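Local coordinates for Glucose/sorbosone dehydrogenases (Escherichia coli K12, PDB 2G8S), which is a calcium-binding beta-propeller protein of the glucose/sorbosone dehydrogenase family, whose regular structure is mainly antiparallel sheet, at residues 52-57 and 110-115; 58-63 and 85-90; 209-214 and 225-230; 300-305 and 314-319. All coordinates share one frame; numbering follows the deposited sequence. Where two conformers were deposited one is given.

Interaction 1 of 4, residues 52-57 and 110-115; sequences APLSGV and SKVTDF
Leu-54 lays its side chain against the peptide carbonyl of Ser-110, its CG 3.6 Å from Ser-110 O, and its CD2 lies 4.3 Å from Val-112 CG2, a light touch. In this beta-propeller the contact joins the loop that follows strand 49-50 of one sheet to the edge of the next, where 112-113 pairs with strand 96-105. The bridge is a single one, between Ser-55 and Lys-111. Ser-55 N donates to Ser-110 O; Val-112 N returns a bond to Ser-55 O at 2.8 Å, nearly straight with an angle of 173° at the hydrogen. Val-112 also touches Leu-41 and Ile-83. In the conformer modelled here, one of two, Ser-55 OG stands between its own backbone N and carbonyl carbon (chi1 77°), which brings it close to Lys-111 CB, while the lysine chain runs off elsewhere. The pairing does not continue past this point as regular sheet. Gly-56, at positive phi (87°), instead makes a CA-H...O contact, its CA 3.4 Å from Val-112 O. Water completes the joint: one molecule donates to Gly-56 O and Val-112 O and accepts from Phe-115 N at 3.0 Å.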
loop_
_atom_site.group_PDB
_atom_site.type_symbol
_atom_site.label_atom_id
_atom_site.label_comp_id
_atom_site.label_asym_id
_atom_site.label_seq_id
_atom_site.Cartn_x
_atom_site.Cartn_y
_atom_site.Cartn_z
ATOM N N ALA A 52 23.682 -2.661 -6.355
ATOM C CA ALA A 52 23.218 -2.433 -7.723
ATOM C C ALA A 52 21.826 -3.054 -7.876
ATOM O O ALA A 52 21.420 -3.903 -7.067
ATOM C CB ALA A 52 24.188 -3.060 -8.718
ATOM N N PRO A 53 21.081 -2.640 -8.915
ATOM C CA PRO A 53 19.768 -3.243 -9.128
ATOM C C PRO A 53 19.853 -4.751 -9.292
ATOM O O PRO A 53 20.765 -5.254 -9.959
ATOM C CB PRO A 53 19.299 -2.596 -10.439
ATOM C CG PRO A 53 20.003 -1.291 -10.463
ATOM C CD PRO A 53 21.367 -1.596 -9.915
ATOM N N LEU A 54 18.918 -5.475 -8.682
ATOM C CA LEU A 54 18.855 -6.918 -8.877
ATOM C C LEU A 54 18.369 -7.212 -10.284
ATOM O O LEU A 54 17.618 -6.428 -10.869
ATOM C CB LEU A 54 17.904 -7.572 -7.872
ATOM C CG LEU A 54 18.443 -7.888 -6.477
ATOM C CD1 LEU A 54 18.760 -6.635 -5.676
ATOM C CD2 LEU A 54 17.447 -8.747 -5.729
ATOM N N SER A 55 18.812 -8.332 -10.837
ATOM C CA SER A 55 18.334 -8.761 -12.146
ATOM C C SER A 55 17.064 -9.596 -11.987
ATOM O O SER A 55 16.764 -10.085 -10.882
ATOM C CB SER A 55 19.402 -9.581 -12.853
ATOM O OG SER A 55 19.424 -10.883 -12.309
ATOM N N GLY A 56 16.313 -9.754 -13.082
ATOM C CA GLY A 56 15.091 -10.562 -13.091
ATOM C C GLY A 56 13.810 -9.858 -12.678
ATOM O O GLY A 56 12.777 -10.503 -12.486
ATOM N N VAL A 57 13.881 -8.534 -12.556
ATOM C CA VAL A 57 12.745 -7.711 -12.132
ATOM C C VAL A 57 11.924 -7.359 -13.382
ATOM O O VAL A 57 12.509 -7.071 -14.423
ATOM C CB VAL A 57 13.250 -6.428 -11.418
ATOM C CG1 VAL A 57 12.115 -5.473 -11.056
ATOM C CG2 VAL A 57 14.052 -6.803 -10.170
ATOM N N SER A 110 21.440 -11.327 -5.479
ATOM C CA SER A 110 21.748 -10.594 -6.707
ATOM C C SER A 110 20.626 -10.629 -7.739
ATOM O O SER A 110 20.620 -9.817 -8.677
ATOM C CB SER A 110 23.031 -11.139 -7.351
ATOM O OG SER A 110 22.838 -12.464 -7.811
ATOM N N LYS A 111 19.685 -11.557 -7.584
ATOM C CA LYS A 111 18.685 -11.768 -8.626
ATOM C C LYS A 111 17.356 -12.344 -8.138
ATOM O O LYS A 111 17.281 -12.996 -7.078
ATOM C CB LYS A 111 19.275 -12.640 -9.734
ATOM C CG LYS A 111 19.515 -14.082 -9.349
ATOM C CD LYS A 111 20.347 -14.814 -10.410
ATOM C CE LYS A 111 21.832 -14.554 -10.236
ATOM N NZ LYS A 111 22.583 -14.780 -11.496
ATOM N N VAL A 112 16.317 -12.078 -8.924
ATOM C CA VAL A 112 15.017 -12.685 -8.752
ATOM C C VAL A 112 14.902 -13.656 -9.922
ATOM O O VAL A 112 15.149 -13.275 -11.080
ATOM C CB VAL A 112 13.900 -11.634 -8.826
ATOM C CG1 VAL A 112 12.535 -12.292 -8.738
ATOM C CG2 VAL A 112 14.068 -10.608 -7.702
ATOM N N THR A 113 14.576 -14.908 -9.633
ATOM C CA THR A 113 14.527 -15.913 -10.700
ATOM C C THR A 113 13.103 -16.355 -11.026
ATOM O O THR A 113 12.236 -16.431 -10.150
ATOM C CB THR A 113 15.405 -17.147 -10.374
ATOM O OG1 THR A 113 14.929 -17.788 -9.189
ATOM C CG2 THR A 113 16.858 -16.720 -10.178
ATOM N N ASP A 114 12.882 -16.646 -12.310
ATOM C CA ASP A 114 11.611 -17.161 -12.821
ATOM C C ASP A 114 10.415 -16.302 -12.437
ATOM O O ASP A 114 9.334 -16.826 -12.157
ATOM C CB ASP A 114 11.381 -18.617 -12.391
ATOM C CG ASP A 114 12.321 -19.592 -13.073
ATOM O OD1 ASP A 114 12.895 -19.250 -14.129
ATOM O OD2 ASP A 114 12.483 -20.715 -12.537
ATOM N N PHE A 115 10.603 -14.985 -12.413
ATOM C CA PHE A 115 9.465 -14.104 -12.133
ATOM C C PHE A 115 8.312 -14.378 -13.094
ATOM O O PHE A 115 8.531 -14.561 -14.293
ATOM C CB PHE A 115 9.843 -12.623 -12.211
ATOM C CG PHE A 115 8.762 -11.715 -11.709
ATOM C CD1 PHE A 115 8.667 -11.424 -10.352
ATOM C CD2 PHE A 115 7.832 -11.165 -12.584
ATOM C CE1 PHE A 115 7.664 -10.592 -9.877
ATOM C CE2 PHE A 115 6.824 -10.344 -12.119
ATOM C CZ PHE A 115 6.744 -10.053 -10.756
HETATM O O HOH W 1 22.749 -7.866 -9.006
HETATM O O HOH W 2 17.436 -13.374 -12.624
HETATM O O HOH W 3 13.010 -13.330 -12.882
#

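Interaction 2 of 4, residues 58-63 and 85-90; sequences PDVWAH and LSYSEV
The segment 58-63 runs beside strand 85-90 at 44° between end-to-end directions, and the nearest CA atoms are those of Trp-61 and Glu-89, 5.2 Å apart. Trp-61 N donates to Ser-88 O. In return Ser-88 OG, set between its backbone N and carbonyl carbon (chi1 50°), gives its proton to Trp-61 O at 2.7 Å, and the same hydroxyl is bonded to Gly-67 N. Beyond this clamp the indole crosses Val-90 at about a right angle, bringing Trp-61 CD1 to 3.4 Å from Val-90 CB. At the other end Pro-58 covers one face of the Tyr-87 ring: its CB lies 4.1 Å from the ring centroid, 18° off the normal, a CH-pi contact. Pro-58 CD meets Leu-85 CD1 at 3.8 Å, and Val-60 CG1 presses on Tyr-87 CB at 3.5 Å. The tyrosine hydroxyl is bonded to Thr-117, so the ring is held at its far end as well. The loop thus lies across one strand of a propeller sheet without pairing as a strand. Its chemistry implies that two hydrogen bonds set the Trp-61 backbone on Ser-88, while the side-chain contacts to Leu-85, Tyr-87 and Val-90 are apolar or CH-pi.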
loop_
_atom_site.group_PDB
_atom_site.type_symbol
_atom_site.label_atom_id
_atom_site.label_comp_id
_atom_site.label_asym_id
_atom_site.label_seq_id
_atom_site.Cartn_x
_atom_site.Cartn_y
_atom_site.Cartn_z
ATOM N N PRO A 58 10.576 -7.395 -13.294
ATOM C CA PRO A 58 9.770 -7.074 -14.481
ATOM C C PRO A 58 9.979 -5.638 -14.949
ATOM O O PRO A 58 10.286 -4.755 -14.136
ATOM C CB PRO A 58 8.332 -7.254 -13.990
ATOM C CG PRO A 58 8.415 -7.106 -12.482
ATOM C CD PRO A 58 9.725 -7.741 -12.140
ATOM N N ASP A 59 9.831 -5.424 -16.255
ATOM C CA ASP A 59 9.782 -4.078 -16.804
ATOM C C ASP A 59 8.495 -3.422 -16.329
ATOM O O ASP A 59 7.464 -4.094 -16.178
ATOM C CB ASP A 59 9.781 -4.106 -18.328
ATOM C CG ASP A 59 11.071 -4.637 -18.910
ATOM O OD1 ASP A 59 12.151 -4.162 -18.523
ATOM O OD2 ASP A 59 10.986 -5.512 -19.789
ATOM N N VAL A 60 8.570 -2.116 -16.082
ATOM C CA VAL A 60 7.427 -1.375 -15.546
ATOM C C VAL A 60 7.130 -0.124 -16.370
ATOM O O VAL A 60 7.986 0.360 -17.120
ATOM C CB VAL A 60 7.644 -0.976 -14.068
ATOM C CG1 VAL A 60 8.067 -2.186 -13.242
ATOM C CG2 VAL A 60 8.664 0.151 -13.950
ATOM N N TRP A 61 5.915 0.391 -16.198
ATOM C CA TRP A 61 5.471 1.605 -16.868
ATOM C C TRP A 61 5.600 2.734 -15.851
ATOM O O TRP A 61 4.687 2.978 -15.049
ATOM C CB TRP A 61 4.025 1.428 -17.321
ATOM C CG TRP A 61 3.470 2.491 -18.225
ATOM C CD1 TRP A 61 3.704 2.629 -19.565
ATOM C CD2 TRP A 61 2.520 3.502 -17.878
ATOM N NE1 TRP A 61 2.981 3.683 -20.067
ATOM C CE2 TRP A 61 2.243 4.238 -19.056
ATOM C CE3 TRP A 61 1.882 3.867 -16.688
ATOM C CZ2 TRP A 61 1.360 5.326 -19.074
ATOM C CZ3 TRP A 61 1.006 4.952 -16.706
ATOM C CH2 TRP A 61 0.755 5.666 -17.897
ATOM N N ALA A 62 6.748 3.407 -15.885
ATOM C CA ALA A 62 7.109 4.396 -14.876
ATOM C C ALA A 62 6.659 5.787 -15.302
ATOM O O ALA A 62 7.462 6.633 -15.713
ATOM C CB ALA A 62 8.609 4.355 -14.582
ATOM N N HIS A 63 5.352 6.005 -15.209
ATOM C CA HIS A 63 4.740 7.276 -15.570
ATOM C C HIS A 63 3.703 7.648 -14.537
ATOM O O HIS A 63 3.038 6.775 -13.984
ATOM C CB HIS A 63 4.116 7.169 -16.953
ATOM C CG HIS A 63 5.128 6.970 -18.035
ATOM N ND1 HIS A 63 5.403 5.736 -18.579
ATOM C CD2 HIS A 63 5.965 7.846 -18.640
ATOM C CE1 HIS A 63 6.353 5.861 -19.488
ATOM N NE2 HIS A 63 6.710 7.132 -19.544
ATOM N N LEU A 85 6.055 -8.921 -6.222
ATOM C CA LEU A 85 6.170 -7.519 -6.635
ATOM C C LEU A 85 4.882 -7.069 -7.309
ATOM O O LEU A 85 4.208 -7.862 -7.985
ATOM C CB LEU A 85 7.323 -7.312 -7.629
ATOM C CG LEU A 85 8.742 -7.702 -7.195
ATOM C CD1 LEU A 85 9.722 -7.683 -8.370
ATOM C CD2 LEU A 85 9.235 -6.761 -6.093
ATOM N N SER A 86 4.539 -5.797 -7.127
ATOM C CA SER A 86 3.492 -5.190 -7.928
ATOM C C SER A 86 4.066 -4.015 -8.709
ATOM O O SER A 86 5.067 -3.421 -8.319
ATOM C CB SER A 86 2.322 -4.730 -7.053
ATOM O OG SER A 86 2.703 -3.680 -6.177
ATOM N N TYR A 87 3.432 -3.692 -9.826
ATOM C CA TYR A 87 3.960 -2.669 -10.726
ATOM C C TYR A 87 2.862 -2.223 -11.676
ATOM O O TYR A 87 1.848 -2.896 -11.798
ATOM C CB TYR A 87 5.173 -3.213 -11.512
ATOM C CG TYR A 87 4.893 -4.426 -12.389
ATOM C CD1 TYR A 87 4.757 -4.284 -13.773
ATOM C CD2 TYR A 87 4.804 -5.719 -11.844
ATOM C CE1 TYR A 87 4.509 -5.389 -14.592
ATOM C CE2 TYR A 87 4.556 -6.835 -12.666
ATOM C CZ TYR A 87 4.403 -6.652 -14.034
ATOM O OH TYR A 87 4.165 -7.729 -14.860
ATOM N N SER A 88 3.059 -1.089 -12.336
ATOM C CA SER A 88 2.141 -0.713 -13.414
ATOM C C SER A 88 2.658 -1.235 -14.748
ATOM O O SER A 88 3.866 -1.267 -14.993
ATOM C CB SER A 88 1.919 0.797 -13.454
ATOM O OG SER A 88 3.137 1.503 -13.448
ATOM N N GLU A 89 1.723 -1.651 -15.594
ATOM C CA GLU A 89 2.032 -2.260 -16.884
ATOM C C GLU A 89 1.118 -1.676 -17.961
ATOM O O GLU A 89 -0.095 -1.589 -17.776
ATOM C CB GLU A 89 1.817 -3.772 -16.783
ATOM C CG GLU A 89 2.060 -4.535 -18.090
ATOM C CD GLU A 89 1.539 -5.957 -18.050
ATOM O OE1 GLU A 89 0.358 -6.152 -17.695
ATOM O OE2 GLU A 89 2.305 -6.884 -18.404
ATOM N N VAL A 90 1.704 -1.298 -19.092
ATOM C CA VAL A 90 0.938 -0.676 -20.161
ATOM C C VAL A 90 0.164 -1.728 -20.963
ATOM O O VAL A 90 0.547 -2.901 -21.002
ATOM C CB VAL A 90 1.868 0.182 -21.065
ATOM C CG1 VAL A 90 2.713 -0.692 -21.976
ATOM C CG2 VAL A 90 1.076 1.223 -21.854
#

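Interaction 3 of 4, residues 209-214 and 225-230; sequences NALWLN and NIPQKG
Asn-225 meets Leu-213 as an antiparallel hydrogen-bonded pair at the end of strand 222-225. Leu-213 N donates to Asn-225 O at 2.9 Å with an angle of 172°, and Asn-225 N returns a bond to Leu-213 O at 2.8 Å. Their side chains share a face, where Leu-213 CD1 lies 4.0 Å from Asn-225 ND2; that amide nitrogen is itself hydrogen-bonded to Glu-223 OE1. Ile-226 then lies alongside Trp-212, both side chains pointing the same way. With CG1 anti to its own carbonyl carbon (chi1 -52°), the isoleucine puts this methylene over one face of the indole, 3.7 Å from the centroid of the five-membered ring and 12° off the normal, a CH-pi contact. CD1 extends the overlap to CE2 and CZ2. The same tryptophan also meets Phe-278 edge-to-face, so the indole is packed by the following sheet too. At Pro-227 regular pairing has ended: the residue has no N-H to offer Leu-211 O, and its CD sits 3.3 Å from that oxygen instead. Water takes over, donating to Leu-211 O and to Pro-227 O. The proline ring meanwhile turns its CG to Leu-213 CD2, 3.8 Å away, and to Leu-211 CD2, the two side chains crossing at about a right angle. Farther on, Gln-228 N is bonded to Tyr-233 OH. Strands 210-216 and 222-225 are neighbours in a four-stranded antiparallel propeller sheet, which the chain leaves here; the departing loop borders the calcium site, whose ligands include Glu-223 and Tyr-233, with the Asn-225 side chain about 4 Å from the ion.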
loop_
_atom_site.group_PDB
_atom_site.type_symbol
_atom_site.label_atom_id
_atom_site.label_comp_id
_atom_site.label_asym_id
_atom_site.label_seq_id
_atom_site.Cartn_x
_atom_site.Cartn_y
_atom_site.Cartn_z
ATOM N N ASN A 209 -6.363 -9.174 14.152
ATOM C CA ASN A 209 -6.035 -10.074 13.049
ATOM C C ASN A 209 -6.923 -9.815 11.847
ATOM O O ASN A 209 -7.486 -10.726 11.234
ATOM C CB ASN A 209 -6.076 -11.544 13.476
ATOM C CG ASN A 209 -4.709 -12.167 13.475
ATOM O OD1 ASN A 209 -4.387 -12.969 12.596
ATOM N ND2 ASN A 209 -3.870 -11.768 14.424
ATOM N N ALA A 210 -7.039 -8.540 11.514
ATOM C CA ALA A 210 -7.891 -8.118 10.419
ATOM C C ALA A 210 -7.180 -7.054 9.593
ATOM O O ALA A 210 -6.403 -6.249 10.122
ATOM C CB ALA A 210 -9.183 -7.571 10.961
ATOM N N LEU A 211 -7.467 -7.059 8.297
ATOM C CA LEU A 211 -6.868 -6.096 7.376
ATOM C C LEU A 211 -7.438 -4.700 7.591
ATOM O O LEU A 211 -8.649 -4.527 7.691
ATOM C CB LEU A 211 -7.142 -6.529 5.933
ATOM C CG LEU A 211 -6.446 -5.721 4.846
ATOM C CD1 LEU A 211 -4.969 -6.061 4.796
ATOM C CD2 LEU A 211 -7.105 -6.010 3.513
ATOM N N TRP A 212 -6.551 -3.708 7.665
ATOM C CA TRP A 212 -6.927 -2.293 7.572
ATOM C C TRP A 212 -6.296 -1.682 6.330
ATOM O O TRP A 212 -5.190 -2.063 5.933
ATOM C CB TRP A 212 -6.433 -1.512 8.793
ATOM C CG TRP A 212 -7.178 -1.782 10.089
ATOM C CD1 TRP A 212 -7.769 -2.951 10.486
ATOM C CD2 TRP A 212 -7.346 -0.860 11.178
ATOM N NE1 TRP A 212 -8.327 -2.802 11.751
ATOM C CE2 TRP A 212 -8.073 -1.532 12.194
ATOM C CE3 TRP A 212 -6.956 0.472 11.388
ATOM C CZ2 TRP A 212 -8.429 -0.907 13.406
ATOM C CZ3 TRP A 212 -7.304 1.093 12.591
ATOM C CH2 TRP A 212 -8.034 0.399 13.580
ATOM N N LEU A 213 -6.991 -0.738 5.711
ATOM C CA LEU A 213 -6.404 -0.032 4.584
ATOM C C LEU A 213 -6.667 1.447 4.673
ATOM O O LEU A 213 -7.572 1.886 5.402
ATOM C CB LEU A 213 -6.904 -0.583 3.251
ATOM C CG LEU A 213 -8.327 -0.428 2.741
ATOM C CD1 LEU A 213 -8.660 0.995 2.266
ATOM C CD2 LEU A 213 -8.513 -1.394 1.570
ATOM N N ASN A 214 -5.879 2.212 3.927
ATOM C CA ASN A 214 -6.165 3.629 3.790
ATOM C C ASN A 214 -6.245 4.031 2.328
ATOM O O ASN A 214 -5.837 3.278 1.428
ATOM C CB ASN A 214 -5.185 4.506 4.604
ATOM C CG ASN A 214 -3.792 4.567 3.999
ATOM O OD1 ASN A 214 -3.619 4.622 2.777
ATOM N ND2 ASN A 214 -2.791 4.617 4.862
ATOM N N ASN A 225 -10.180 2.416 6.274
ATOM C CA ASN A 225 -11.259 1.439 6.279
ATOM C C ASN A 225 -10.809 0.099 6.854
ATOM O O ASN A 225 -9.611 -0.248 6.807
ATOM C CB ASN A 225 -11.772 1.224 4.851
ATOM C CG ASN A 225 -12.505 2.432 4.323
ATOM O OD1 ASN A 225 -13.543 2.792 4.857
ATOM N ND2 ASN A 225 -11.962 3.075 3.291
ATOM N N ILE A 226 -11.780 -0.648 7.381
ATOM C CA ILE A 226 -11.579 -2.046 7.797
ATOM C C ILE A 226 -12.437 -2.911 6.861
ATOM O O ILE A 226 -13.606 -3.193 7.143
ATOM C CB ILE A 226 -11.946 -2.303 9.285
ATOM C CG1 ILE A 226 -11.237 -1.296 10.205
ATOM C CG2 ILE A 226 -11.635 -3.754 9.664
ATOM C CD1 ILE A 226 -11.684 -1.387 11.663
ATOM N N PRO A 227 -11.864 -3.277 5.706
ATOM C CA PRO A 227 -12.698 -3.835 4.641
ATOM C C PRO A 227 -13.232 -5.232 4.941
ATOM O O PRO A 227 -12.503 -6.085 5.450
ATOM C CB PRO A 227 -11.788 -3.813 3.413
ATOM C CG PRO A 227 -10.408 -3.653 3.922
ATOM C CD PRO A 227 -10.450 -3.124 5.312
ATOM N N GLN A 228 -14.504 -5.434 4.617
ATOM C CA GLN A 228 -15.149 -6.711 4.871
ATOM C C GLN A 228 -15.602 -7.377 3.581
ATOM O O GLN A 228 -15.785 -6.721 2.557
ATOM C CB GLN A 228 -16.312 -6.532 5.845
ATOM C CG GLN A 228 -15.845 -6.206 7.263
ATOM C CD GLN A 228 -16.977 -5.841 8.204
ATOM O OE1 GLN A 228 -17.943 -5.179 7.821
ATOM N NE2 GLN A 228 -16.849 -6.254 9.460
ATOM N N LYS A 229 -15.749 -8.700 3.653
ATOM C CA LYS A 229 -16.137 -9.518 2.518
ATOM C C LYS A 229 -17.408 -9.019 1.847
ATOM O O LYS A 229 -18.473 -8.926 2.482
ATOM C CB LYS A 229 -16.338 -10.964 2.975
ATOM C CG LYS A 229 -16.700 -11.940 1.869
ATOM C CD LYS A 229 -16.877 -13.345 2.444
ATOM C CE LYS A 229 -17.149 -14.351 1.334
ATOM N NZ LYS A 229 -17.509 -15.678 1.901
ATOM N N GLY A 230 -17.280 -8.705 0.556
ATOM C CA GLY A 230 -18.403 -8.354 -0.304
ATOM C C GLY A 230 -18.976 -6.967 -0.113
ATOM O O GLY A 230 -20.006 -6.635 -0.699
HETATM O O HOH W 4 -10.690 -6.324 7.554
#

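Interaction 4 of 4, residues 300-305 and 314-319; sequences DVIVMS and DGRILT
Asp-300 is gripped at both oxygens by Arg-316 and Thr-319: OD1 takes Arg-316 NH1 on its syn lone pair at 2.9 Å, a salt bridge with carboxylate and guanidinium planes 71° apart, while OD2 is met on its anti side by Thr-319 OG1 at 2.7 Å. The arginine also has salt bridges to Glu-313 and Asp-298, so three acids probably share its charge. At the far end Ser-305 OG donates to the syn lone pair of Asp-314 OD1 at 2.6 Å, and Lys-290 makes a salt bridge to Asp-314 OD2 and a hydrogen bond to Ser-305 OG. The backbones form the beta hairpin of strands 300-307 and 310-317, the latter an outer strand of its propeller sheet, with axes 4.7 Å apart and directions 156° apart. Val-301 and Ile-317 exchange two hydrogen bonds. Val-303 faces both Asp-314 and Gly-315, a classic beta bulge: its O accepts from Asp-314 N at 2.7 Å and only weakly from Gly-315 N. Side-chain packing differs between the faces. Val-301, Val-303 and Ile-317 line one, where Val-301 CB touches Ile-317 CG1 at 3.7 Å; on the other, Arg-316 bends at chi2 (-63°) and Ile-302 CG1 lies over its guanidinium face, 3.5 Å above the plane.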
loop_
_atom_site.group_PDB
_atom_site.type_symbol
_atom_site.label_atom_id
_atom_site.label_comp_id
_atom_site.label_asym_id
_atom_site.label_seq_id
_atom_site.Cartn_x
_atom_site.Cartn_y
_atom_site.Cartn_z
ATOM N N ASP A 300 4.946 14.340 6.661
ATOM C CA ASP A 300 5.235 13.844 8.003
ATOM C C ASP A 300 4.571 12.489 8.233
ATOM O O ASP A 300 4.037 11.901 7.292
ATOM C CB ASP A 300 4.895 14.881 9.097
ATOM C CG ASP A 300 3.419 15.288 9.144
ATOM O OD1 ASP A 300 2.537 14.573 8.620
ATOM O OD2 ASP A 300 3.150 16.353 9.760
ATOM N N VAL A 301 4.658 11.995 9.464
ATOM C CA VAL A 301 4.020 10.750 9.880
ATOM C C VAL A 301 2.950 11.044 10.927
ATOM O O VAL A 301 3.175 11.790 11.885
ATOM C CB VAL A 301 5.064 9.733 10.409
ATOM C CG1 VAL A 301 4.382 8.542 11.120
ATOM C CG2 VAL A 301 5.953 9.254 9.253
ATOM N N ILE A 302 1.772 10.465 10.715
ATOM C CA ILE A 302 0.672 10.589 11.649
ATOM C C ILE A 302 0.776 9.486 12.690
ATOM O O ILE A 302 0.898 8.306 12.344
ATOM C CB ILE A 302 -0.684 10.490 10.928
ATOM C CG1 ILE A 302 -0.697 11.347 9.649
ATOM C CG2 ILE A 302 -1.809 10.914 11.868
ATOM C CD1 ILE A 302 -1.929 11.086 8.789
ATOM N N VAL A 303 0.720 9.871 13.965
ATOM C CA VAL A 303 0.764 8.915 15.062
ATOM C C VAL A 303 -0.652 8.776 15.599
ATOM O O VAL A 303 -1.259 9.773 16.003
ATOM C CB VAL A 303 1.684 9.382 16.201
ATOM C CG1 VAL A 303 1.804 8.288 17.253
ATOM C CG2 VAL A 303 3.048 9.740 15.648
HETATM N N MSE A 304 -1.173 7.551 15.588
HETATM C CA MSE A 304 -2.550 7.333 16.011
HETATM C C MSE A 304 -2.647 6.282 17.093
HETATM O O MSE A 304 -1.842 5.351 17.139
HETATM C CB MSE A 304 -3.415 6.937 14.818
HETATM C CG MSE A 304 -3.237 7.857 13.626
HETATM SE SE MSE A 304 -4.482 7.542 12.250
HETATM C CE MSE A 304 -6.005 8.511 13.057
ATOM N N SER A 305 -3.632 6.458 17.975
ATOM C CA SER A 305 -3.921 5.488 19.031
ATOM C C SER A 305 -4.951 4.503 18.492
ATOM O O SER A 305 -6.007 4.918 17.995
ATOM C CB SER A 305 -4.502 6.199 20.259
ATOM O OG SER A 305 -3.503 6.916 20.954
ATOM N N ASP A 314 -3.057 11.104 17.594
ATOM C CA ASP A 314 -2.256 11.669 18.689
ATOM C C ASP A 314 -1.562 12.951 18.253
ATOM O O ASP A 314 -1.454 13.912 19.023
ATOM C CB ASP A 314 -1.158 10.712 19.120
ATOM C CG ASP A 314 -1.671 9.432 19.733
ATOM O OD1 ASP A 314 -2.897 9.220 19.858
ATOM O OD2 ASP A 314 -0.791 8.622 20.093
ATOM N N GLY A 315 -1.065 12.949 17.023
ATOM C CA GLY A 315 -0.283 14.066 16.515
ATOM C C GLY A 315 0.616 13.623 15.380
ATOM O O GLY A 315 0.374 12.590 14.759
ATOM N N ARG A 316 1.637 14.429 15.105
ATOM C CA ARG A 316 2.527 14.227 13.962
ATOM C C ARG A 316 3.977 14.189 14.393
ATOM O O ARG A 316 4.366 14.851 15.367
ATOM C CB ARG A 316 2.363 15.366 12.953
ATOM C CG ARG A 316 0.937 15.616 12.471
ATOM C CD ARG A 316 0.365 14.416 11.712
ATOM N NE ARG A 316 -0.979 14.682 11.205
ATOM C CZ ARG A 316 -1.271 14.997 9.946
ATOM N NH1 ARG A 316 -0.315 15.093 9.027
ATOM N NH2 ARG A 316 -2.543 15.215 9.600
ATOM N N ILE A 317 4.771 13.408 13.663
ATOM C CA ILE A 317 6.225 13.380 13.826
ATOM C C ILE A 317 6.900 13.554 12.459
ATOM O O ILE A 317 6.269 13.355 11.421
ATOM C CB ILE A 317 6.712 12.092 14.549
ATOM C CG1 ILE A 317 6.366 10.834 13.743
ATOM C CG2 ILE A 317 6.146 12.030 15.989
ATOM C CD1 ILE A 317 6.944 9.529 14.310
ATOM N N LEU A 318 8.173 13.951 12.472
ATOM C CA LEU A 318 8.977 14.190 11.255
ATOM C C LEU A 318 8.605 15.451 10.462
ATOM O O LEU A 318 9.213 15.730 9.425
ATOM C CB LEU A 318 8.994 12.958 10.329
ATOM C CG LEU A 318 9.402 11.594 10.891
ATOM C CD1 LEU A 318 9.376 10.536 9.806
ATOM C CD2 LEU A 318 10.769 11.663 11.518
ATOM N N THR A 319 7.647 16.234 10.957
ATOM C CA THR A 319 7.216 17.433 10.236
ATOM C C THR A 319 8.363 18.411 9.993
ATOM O O THR A 319 8.407 19.071 8.953
ATOM C CB THR A 319 6.074 18.167 10.966
ATOM O OG1 THR A 319 5.120 17.209 11.438
ATOM C CG2 THR A 319 5.375 19.145 10.029
#

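Interactions 1 and 2 reach the same sheet, and along the chain the second is nested inside the loop closed by the first. They touch where Phe-115 CE2 packs on Pro-58 CG at 3.6 Å. Interactions 3 and 4 follow in series, in two further sheets; their centres are about 22 Å apart, and interaction 3 lies across the chain's centre from 1 and 2. Interaction 3 is the buried one, closest to that centre, and joins indole packing to a water bridge. The other three are partly buried. Interaction 1, farther out, uses backbone bonds and water; interaction 2 relies more on rings; interaction 4 alone has a salt bridge across it.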